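Local coordinates for DING (Pseudomonas fluorescens, PDB 2Q9T), which probably binds phosphate in the cleft of a two-lobed Venus flytrap fold, as PstS proteins do, although its physiological role is not settled, at residues P11-Q16 against P210-P215; N161-N166 against T175-G180; G252-P257 against T339-T344. All blocks are in the same frame, centred on the assembly; numbering follows the deposited sequence. Where two conformers were deposited one is given.

Contact 1 (P11-Q16 against P210-P215)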
loop_
_atom_site.group_PDB
_atom_site.type_symbol
_atom_site.label_atom_id
_atom_site.label_comp_id
_atom_site.label_asym_id
_atom_site.label_seq_id
_atom_site.Cartn_x
_atom_site.Cartn_y
_atom_site.Cartn_z
ATOM N N PRO A 11 -6.093 -0.158 1.280
ATOM C CA PRO A 11 -7.045 -0.905 0.462
ATOM C C PRO A 11 -8.247 -1.461 1.220
ATOM O O PRO A 11 -8.945 -2.325 0.685
ATOM C CB PRO A 11 -6.194 -2.082 -0.017
ATOM C CG PRO A 11 -5.357 -2.403 1.205
ATOM C CD PRO A 11 -5.113 -1.074 1.900
ATOM N N GLN A 12 -8.509 -0.965 2.424
ATOM C CA GLN A 12 -9.543 -1.594 3.238
ATOM C C GLN A 12 -10.932 -1.534 2.596
ATOM O O GLN A 12 -11.678 -2.518 2.676
ATOM C CB GLN A 12 -9.548 -1.059 4.669
ATOM C CG GLN A 12 -10.156 0.308 4.831
ATOM C CD GLN A 12 -10.296 0.694 6.282
ATOM O OE1 GLN A 12 -9.408 0.430 7.091
ATOM N NE2 GLN A 12 -11.416 1.319 6.624
ATOM N N ALA A 13 -11.268 -0.425 1.939
ATOM C CA ALA A 13 -12.581 -0.309 1.300
ATOM C C ALA A 13 -12.701 -1.252 0.099
ATOM O O ALA A 13 -13.804 -1.696 -0.226
ATOM C CB ALA A 13 -12.902 1.139 0.913
ATOM N N LEU A 14 -11.576 -1.554 -0.552
ATOM C CA LEU A 14 -11.568 -2.567 -1.600
ATOM C C LEU A 14 -11.931 -3.932 -1.022
ATOM O O LEU A 14 -12.870 -4.586 -1.491
ATOM C CB LEU A 14 -10.211 -2.635 -2.313
ATOM C CG LEU A 14 -10.012 -3.826 -3.264
ATOM C CD1 LEU A 14 -11.005 -3.819 -4.422
ATOM C CD2 LEU A 14 -8.594 -3.848 -3.788
ATOM N N TYR A 15 -11.204 -4.354 0.009
ATOM C CA TYR A 15 -11.440 -5.683 0.570
ATOM C C TYR A 15 -12.794 -5.803 1.261
ATOM O O TYR A 15 -13.315 -6.910 1.386
ATOM C CB TYR A 15 -10.291 -6.134 1.482
ATOM C CG TYR A 15 -8.953 -6.125 0.775
ATOM C CD1 TYR A 15 -8.823 -6.628 -0.520
ATOM C CD2 TYR A 15 -7.819 -5.602 1.394
ATOM C CE1 TYR A 15 -7.591 -6.613 -1.180
ATOM C CE2 TYR A 15 -6.586 -5.585 0.746
ATOM C CZ TYR A 15 -6.484 -6.083 -0.538
ATOM O OH TYR A 15 -5.286 -6.050 -1.205
ATOM N N GLN A 16 -13.350 -4.666 1.689
ATOM C CA GLN A 16 -14.704 -4.618 2.262
ATOM C C GLN A 16 -15.818 -4.488 1.224
ATOM O O GLN A 16 -17.002 -4.517 1.587
ATOM C CB GLN A 16 -14.805 -3.509 3.315
ATOM C CG GLN A 16 -13.947 -3.803 4.550
ATOM C CD GLN A 16 -13.927 -2.674 5.560
ATOM O OE1 GLN A 16 -14.454 -1.589 5.313
ATOM N NE2 GLN A 16 -13.309 -2.925 6.709
ATOM N N PRO A 210 -5.628 6.749 -2.498
ATOM C CA PRO A 210 -6.555 7.451 -3.398
ATOM C C PRO A 210 -8.017 7.086 -3.166
ATOM O O PRO A 210 -8.904 7.850 -3.537
ATOM C CB PRO A 210 -6.097 7.012 -4.792
ATOM C CG PRO A 210 -5.389 5.714 -4.572
ATOM C CD PRO A 210 -4.716 5.853 -3.230
ATOM N N ASP A 211 -8.259 5.947 -2.524
ATOM C CA ASP A 211 -9.625 5.523 -2.228
ATOM C C ASP A 211 -10.230 6.336 -1.076
ATOM O O ASP A 211 -11.446 6.382 -0.927
ATOM C CB ASP A 211 -9.643 4.030 -1.901
ATOM C CG ASP A 211 -10.981 3.363 -2.203
ATOM O OD1 ASP A 211 -11.130 2.201 -1.779
ATOM O OD2 ASP A 211 -11.861 3.963 -2.858
ATOM N N PHE A 212 -9.381 6.970 -0.269
ATOM C CA PHE A 212 -9.840 7.788 0.866
ATOM C C PHE A 212 -9.565 9.280 0.707
ATOM O O PHE A 212 -10.128 10.096 1.443
ATOM C CB PHE A 212 -9.254 7.282 2.191
ATOM C CG PHE A 212 -9.809 5.950 2.620
ATOM C CD1 PHE A 212 -11.106 5.849 3.126
ATOM C CD2 PHE A 212 -9.058 4.794 2.482
ATOM C CE1 PHE A 212 -11.638 4.615 3.500
ATOM C CE2 PHE A 212 -9.580 3.558 2.855
ATOM C CZ PHE A 212 -10.869 3.470 3.374
ATOM N N ALA A 213 -8.734 9.637 -0.271
ATOM C CA ALA A 213 -8.341 11.042 -0.468
ATOM C C ALA A 213 -9.477 11.947 -0.954
ATOM O O ALA A 213 -9.381 13.167 -0.836
ATOM C CB ALA A 213 -7.141 11.138 -1.396
ATOM N N ALA A 214 -10.523 11.341 -1.510
ATOM C CA ALA A 214 -11.719 12.057 -1.950
ATOM C C ALA A 214 -12.909 11.135 -1.764
ATOM O O ALA A 214 -12.766 9.923 -1.904
ATOM C CB ALA A 214 -11.594 12.468 -3.411
ATOM N N PRO A 215 -14.085 11.697 -1.429
ATOM C CA PRO A 215 -15.269 10.852 -1.268
ATOM C C PRO A 215 -15.751 10.178 -2.552
ATOM O O PRO A 215 -16.480 9.189 -2.476
ATOM C CB PRO A 215 -16.342 11.831 -0.781
ATOM C CG PRO A 215 -15.612 13.019 -0.295
ATOM C CD PRO A 215 -14.368 13.110 -1.118
#

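Contact 2 (N161-N166 against T175-G180)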
loop_
_atom_site.group_PDB
_atom_site.type_symbol
_atom_site.label_atom_id
_atom_site.label_comp_id
_atom_site.label_asym_id
_atom_site.label_seq_id
_atom_site.Cartn_x
_atom_site.Cartn_y
_atom_site.Cartn_z
ATOM N N ASN A 161 16.310 15.730 -2.886
ATOM C CA ASN A 161 17.767 15.843 -2.772
ATOM C C ASN A 161 18.269 17.234 -2.387
ATOM O O ASN A 161 19.483 17.468 -2.374
ATOM C CB ASN A 161 18.432 15.421 -4.089
ATOM C CG ASN A 161 18.120 16.369 -5.240
ATOM O OD1 ASN A 161 17.057 16.990 -5.286
ATOM N ND2 ASN A 161 19.042 16.465 -6.190
ATOM N N ALA A 162 17.347 18.151 -2.086
ATOM C CA ALA A 162 17.700 19.559 -1.863
ATOM C C ALA A 162 17.178 20.103 -0.535
ATOM O O ALA A 162 16.934 21.305 -0.393
ATOM C CB ALA A 162 17.214 20.420 -3.037
ATOM N N GLU A 163 17.016 19.214 0.438
ATOM C CA GLU A 163 16.590 19.600 1.775
ATOM C C GLU A 163 17.784 19.692 2.721
ATOM O O GLU A 163 18.887 19.248 2.387
ATOM C CB GLU A 163 15.580 18.574 2.321
ATOM C CG GLU A 163 14.356 18.330 1.434
ATOM C CD GLU A 163 13.607 19.607 1.070
ATOM O OE1 GLU A 163 13.222 19.745 -0.109
ATOM O OE2 GLU A 163 13.399 20.471 1.955
ATOM N N THR A 164 17.560 20.275 3.897
ATOM C CA THR A 164 18.563 20.269 4.960
ATOM C C THR A 164 18.362 18.992 5.760
ATOM O O THR A 164 17.846 19.003 6.885
ATOM C CB THR A 164 18.462 21.497 5.883
ATOM O OG1 THR A 164 17.128 21.601 6.400
ATOM C CG2 THR A 164 18.835 22.768 5.126
ATOM N N GLY A 165 18.762 17.885 5.149
ATOM C CA GLY A 165 18.532 16.554 5.683
ATOM C C GLY A 165 17.967 15.716 4.559
ATOM O O GLY A 165 17.787 16.205 3.439
ATOM N N ASN A 166 17.691 14.453 4.851
ATOM C CA ASN A 166 17.075 13.590 3.855
ATOM C C ASN A 166 16.014 12.698 4.456
ATOM O O ASN A 166 15.966 12.504 5.670
ATOM C CB ASN A 166 18.120 12.768 3.093
ATOM C CG ASN A 166 19.140 12.135 4.008
ATOM O OD1 ASN A 166 18.810 11.290 4.836
ATOM N ND2 ASN A 166 20.397 12.538 3.855
ATOM N N THR A 175 9.791 9.538 11.889
ATOM C CA THR A 175 11.241 9.317 11.893
ATOM C C THR A 175 11.872 9.400 10.492
ATOM O O THR A 175 13.074 9.161 10.343
ATOM C CB THR A 175 11.623 7.944 12.532
ATOM O OG1 THR A 175 11.111 6.874 11.728
ATOM C CG2 THR A 175 11.107 7.817 13.970
ATOM N N SER A 176 11.081 9.739 9.471
ATOM C CA SER A 176 11.589 9.728 8.092
ATOM C C SER A 176 12.647 10.791 7.812
ATOM O O SER A 176 13.739 10.473 7.340
ATOM C CB SER A 176 10.458 9.844 7.063
ATOM O OG SER A 176 10.996 9.833 5.748
ATOM N N PHE A 177 12.309 12.050 8.077
ATOM C CA PHE A 177 13.206 13.143 7.732
ATOM C C PHE A 177 14.260 13.336 8.813
ATOM O O PHE A 177 13.932 13.474 9.988
ATOM C CB PHE A 177 12.422 14.435 7.495
ATOM C CG PHE A 177 13.246 15.535 6.899
ATOM C CD1 PHE A 177 13.826 15.375 5.643
ATOM C CD2 PHE A 177 13.448 16.726 7.592
ATOM C CE1 PHE A 177 14.601 16.383 5.087
ATOM C CE2 PHE A 177 14.220 17.746 7.037
ATOM C CZ PHE A 177 14.798 17.571 5.787
ATOM N N SER A 178 15.528 13.356 8.407
ATOM C CA SER A 178 16.624 13.475 9.373
ATOM C C SER A 178 16.623 14.814 10.126
ATOM O O SER A 178 17.200 14.921 11.204
ATOM C CB SER A 178 17.973 13.234 8.697
ATOM O OG SER A 178 18.231 14.229 7.730
ATOM N N GLY A 179 15.971 15.823 9.557
ATOM C CA GLY A 179 15.824 17.118 10.220
ATOM C C GLY A 179 14.539 17.263 11.020
ATOM O O GLY A 179 14.198 18.365 11.459
ATOM N N GLY A 180 13.824 16.155 11.209
ATOM C CA GLY A 180 12.639 16.133 12.059
ATOM C C GLY A 180 11.345 16.486 11.352
ATOM O O GLY A 180 11.328 16.822 10.161
#

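Contact 3 (G252-P257 against T339-T344). With SO4 (sulfate ion), chain E.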
loop_
_atom_site.group_PDB
_atom_site.type_symbol
_atom_site.label_atom_id
_atom_site.label_comp_id
_atom_site.label_asym_id
_atom_site.label_seq_id
_atom_site.Cartn_x
_atom_site.Cartn_y
_atom_site.Cartn_z
ATOM N N GLY A 252 1.512 -0.842 -15.322
ATOM C CA GLY A 252 1.484 -1.863 -16.359
ATOM C C GLY A 252 2.851 -2.214 -16.910
ATOM O O GLY A 252 3.038 -3.303 -17.451
ATOM N N ALA A 253 3.808 -1.301 -16.761
ATOM C CA ALA A 253 5.159 -1.490 -17.279
ATOM C C ALA A 253 6.076 -2.227 -16.305
ATOM O O ALA A 253 7.205 -2.559 -16.650
ATOM C CB ALA A 253 5.760 -0.155 -17.661
ATOM N N VAL A 254 5.596 -2.484 -15.086
ATOM C CA VAL A 254 6.443 -3.127 -14.081
ATOM C C VAL A 254 6.609 -4.619 -14.411
ATOM O O VAL A 254 5.609 -5.322 -14.543
ATOM C CB VAL A 254 5.871 -2.949 -12.655
ATOM C CG1 VAL A 254 6.718 -3.705 -11.646
ATOM C CG2 VAL A 254 5.806 -1.460 -12.287
ATOM N N PRO A 255 7.865 -5.094 -14.523
ATOM C CA PRO A 255 8.114 -6.496 -14.880
ATOM C C PRO A 255 7.695 -7.475 -13.784
ATOM O O PRO A 255 7.702 -7.129 -12.601
ATOM C CB PRO A 255 9.635 -6.543 -15.066
ATOM C CG PRO A 255 10.148 -5.431 -14.217
ATOM C CD PRO A 255 9.125 -4.345 -14.345
ATOM N N VAL A 256 7.336 -8.689 -14.186
ATOM C CA VAL A 256 7.070 -9.765 -13.227
ATOM C C VAL A 256 8.408 -10.186 -12.579
ATOM O O VAL A 256 9.462 -9.890 -13.134
ATOM C CB VAL A 256 6.371 -10.969 -13.914
ATOM C CG1 VAL A 256 5.016 -10.549 -14.488
ATOM C CG2 VAL A 256 7.261 -11.612 -14.989
ATOM N N PRO A 257 8.387 -10.846 -11.390
ATOM C CA PRO A 257 9.657 -11.268 -10.798
ATOM C C PRO A 257 10.362 -12.299 -11.657
ATOM O O PRO A 257 9.700 -13.119 -12.309
ATOM C CB PRO A 257 9.245 -11.906 -9.467
ATOM C CG PRO A 257 7.828 -12.267 -9.637
ATOM C CD PRO A 257 7.241 -11.227 -10.548
ATOM N N THR A 339 -2.708 -8.716 -17.241
ATOM C CA THR A 339 -3.061 -10.107 -17.470
ATOM C C THR A 339 -1.859 -11.033 -17.263
ATOM O O THR A 339 -1.995 -12.099 -16.654
ATOM C CB THR A 339 -3.658 -10.269 -18.883
ATOM O OG1 THR A 339 -4.813 -9.427 -18.992
ATOM C CG2 THR A 339 -4.046 -11.715 -19.158
ATOM N N ALA A 340 -0.685 -10.615 -17.738
ATOM C CA ALA A 340 0.532 -11.423 -17.598
ATOM C C ALA A 340 0.996 -11.536 -16.141
ATOM O O ALA A 340 1.555 -12.560 -15.736
ATOM C CB ALA A 340 1.640 -10.864 -18.468
ATOM N N TRP A 341 0.781 -10.478 -15.361
ATOM C CA TRP A 341 1.057 -10.522 -13.931
ATOM C C TRP A 341 0.138 -11.522 -13.234
ATOM O O TRP A 341 0.603 -12.329 -12.427
ATOM C CB TRP A 341 0.883 -9.137 -13.306
ATOM C CG TRP A 341 2.177 -8.459 -12.961
ATOM C CD1 TRP A 341 2.851 -7.522 -13.704
ATOM C CD2 TRP A 341 2.944 -8.651 -11.769
ATOM N NE1 TRP A 341 3.993 -7.129 -13.041
ATOM C CE2 TRP A 341 4.073 -7.804 -11.852
ATOM C CE3 TRP A 341 2.792 -9.466 -10.639
ATOM C CZ2 TRP A 341 5.037 -7.745 -10.848
ATOM C CZ3 TRP A 341 3.761 -9.405 -9.642
ATOM C CH2 TRP A 341 4.859 -8.545 -9.752
ATOM N N LYS A 342 -1.160 -11.470 -13.543
ATOM C CA LYS A 342 -2.108 -12.422 -12.967
ATOM C C LYS A 342 -1.679 -13.845 -13.296
ATOM O O LYS A 342 -1.690 -14.714 -12.430
ATOM C CB LYS A 342 -3.530 -12.185 -13.481
ATOM C CG LYS A 342 -4.226 -10.921 -12.987
ATOM C CD LYS A 342 -5.703 -10.994 -13.387
ATOM C CE LYS A 342 -6.502 -9.761 -13.007
ATOM N NZ LYS A 342 -6.227 -8.570 -13.873
ATOM N N ALA A 343 -1.297 -14.077 -14.551
ATOM C CA ALA A 343 -0.877 -15.412 -14.985
ATOM C C ALA A 343 0.343 -15.916 -14.226
ATOM O O ALA A 343 0.440 -17.099 -13.913
ATOM C CB ALA A 343 -0.616 -15.433 -16.478
ATOM N N THR A 344 1.275 -15.013 -13.940
ATOM C CA THR A 344 2.495 -15.362 -13.219
ATOM C C THR A 344 2.183 -15.722 -11.767
ATOM O O THR A 344 2.710 -16.703 -11.243
ATOM C CB THR A 344 3.533 -14.218 -13.319
ATOM O OG1 THR A 344 3.851 -14.014 -14.697
ATOM C CG2 THR A 344 4.813 -14.546 -12.561
HETATM S S SO4 E . -5.641 -9.819 -22.178
HETATM O O1 SO4 E . -5.393 -11.080 -22.872
HETATM O O2 SO4 E . -4.370 -9.166 -21.879
HETATM O O3 SO4 E . -6.432 -8.947 -23.034
HETATM O O4 SO4 E . -6.388 -10.070 -20.951
#

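Contact 1 (P11-Q16 against P210-P215)
The ring of Phe-212 meets the first turn of helix 12-15 through its CZ corner. Gln-12 CG sits at the ring edge, near its plane, 3.6 Å from Phe-212 CZ, while Ala-13 CB comes at the same corner obliquely, 4.0 Å from Phe-212 CZ. The Gln-12 amide is the second flat group: it stands almost square to the ring, the two planes 85° apart, and Gln-12 NE2 is 3.9 Å from Phe-212 CZ. In this conformer, one of two deposited, Gln-12 CG is tucked between the backbone N and the carbonyl carbon (chi1 76°) and the chain runs out extended from there, which carries the amide past the ring. Gln-12 NE2 makes a weak hydrogen bond to Gln-192 OE1 on helix 190-199, and Phe-212 also touches Ser-191 and Gln-192, so the ring touches both helix 12-15 and helix 190-199.

Beside the ring, Asp-211 brings its carboxylate up to the same helical turn. With CG swung anti to the backbone N (chi1 -154°), Asp-211 OD1 reaches a point 3.4 Å from Ala-13 CB. It is 4.0 Å from Leu-14 N, too far for a bond. Pro-11 occupies the N-cap position just ahead of the helix, and the bond from Tyr-15 N to Pro-11 O (3.1 Å) closes the first turn.

Helix 12-15 follows strand 5-7 of the five-stranded sheet, whereas 210-215 follows strand 204-205 of the four-stranded one, so the contact bridges elements attached to two different sheets of the Venus flytrap. No hydrogen bond or charge pairing spans the segments. Its chemistry is therefore apolar and van der Waals contact at Phe-212 CZ, with the Asp-211 carboxylate resting against the Ala-13 methyl.

Contact 2 (N161-N166 against T175-G180)
Two hydrogen bonds join Asn-166 to Ser-178. Ser-178 N donates to Asn-166 O at 2.9 Å, tilted 25° from the carbonyl plane, and Asn-166 N donates to Ser-178 OG, also at 2.9 Å. Folding Ser-178 OG between its backbone N and carbonyl carbon (chi1 64°) brings the hydroxyl within bonding distance of Asn-166 N. Phe-177 CA adds a C-H contact to Asn-166 O, 3.5 Å away.

Packing centres on the Phe-177 ring. Glu-163 CB lies at its edge, 3.7 Å from Phe-177 CE1, and Gly-165 C comes in obliquely, 3.5 Å from the same carbon. Replacing the ring by an alanine's methyl would probably open a gap against the Gly-165 backbone and leave the Glu-163 CB without its neighbour. Charge plays its part farther out: the Glu-163 carboxylate turns to Ser-119 and, through a salt bridge, to Arg-121.

Steric limits bear on the glycines. At Gly-165 a CB would run into Ser-178 OG, and the backbone angles there by themselves call for glycine, as at Gly-180; at Gly-179 it would clash with Phe-177 CE2.

Gly-180 N bonds back to Phe-177 O, closing a type I beta turn. Since Ser-176 and Ala-168 are also joined by backbone bonding, the two segments form the legs of an irregular antiparallel, hairpin-like excursion between helix 147-159 and strand 186-188.

Contact 3 (G252-P257 against T339-T344)
Ala-340 O, 4.2 Å from Val-256 CG1, is gripped twice by Thr-344: Thr-344 OG1 donates to it at 2.9 Å and Thr-344 N at 3.1 Å, from opposite faces of the carbonyl plane. This is the familiar threonine-in-helix bond back to the preceding turn, here in helix 339-349, which packs on the loop after helix 248-252 in the Venus flytrap fold. Thr-344 OG1 gets there by lying beside its own backbone N (chi1 -61°), and that also sets it 3.7 Å from Val-256 CG1.

The bond between the segments comes from Trp-341, whose NE1 donates to Val-254 O at 2.9 Å. The acceptor lies in the indole plane, but NE1 stands above the carbonyl plane of Val-254, 40° out of it. Farther along the indole, Pro-257 CD approaches Trp-341 CH2 at 3.7 Å, and Pro-270 also touches this side chain. At the outer end of the segment, Thr-339 OG1 holds a sulfate, probably from the crystallisation liquor.

Val-256 CG1 sits over one face of the indole in a CH-pi contact, 3.7 Å from the centroid of the Trp-341 five-membered ring and just 3° off the normal.

How the contacts relate
From the N terminus, the chain leaves strand 5-7 and makes helix 12-15, against which 210-215 packs nearly 200 residues later; contact 1 closes that long loop, which holds the whole four-stranded sheet and three strands of the five-stranded one. Contact 2 lies wholly within that loop and closes a short excursion between helix 147-159 and strand 186-188. Contact 3 comes in series after contact 1: the loop beyond helix 248-252 waits until helix 339-349, near the C terminus, packs on it, with strand 291-299 of the five-stranded sheet in between. No two contacts touch. Contacts 1 and 3 are nearest, about 11 Å between closest atoms; contacts 2 and 3 have centres about 34 Å apart.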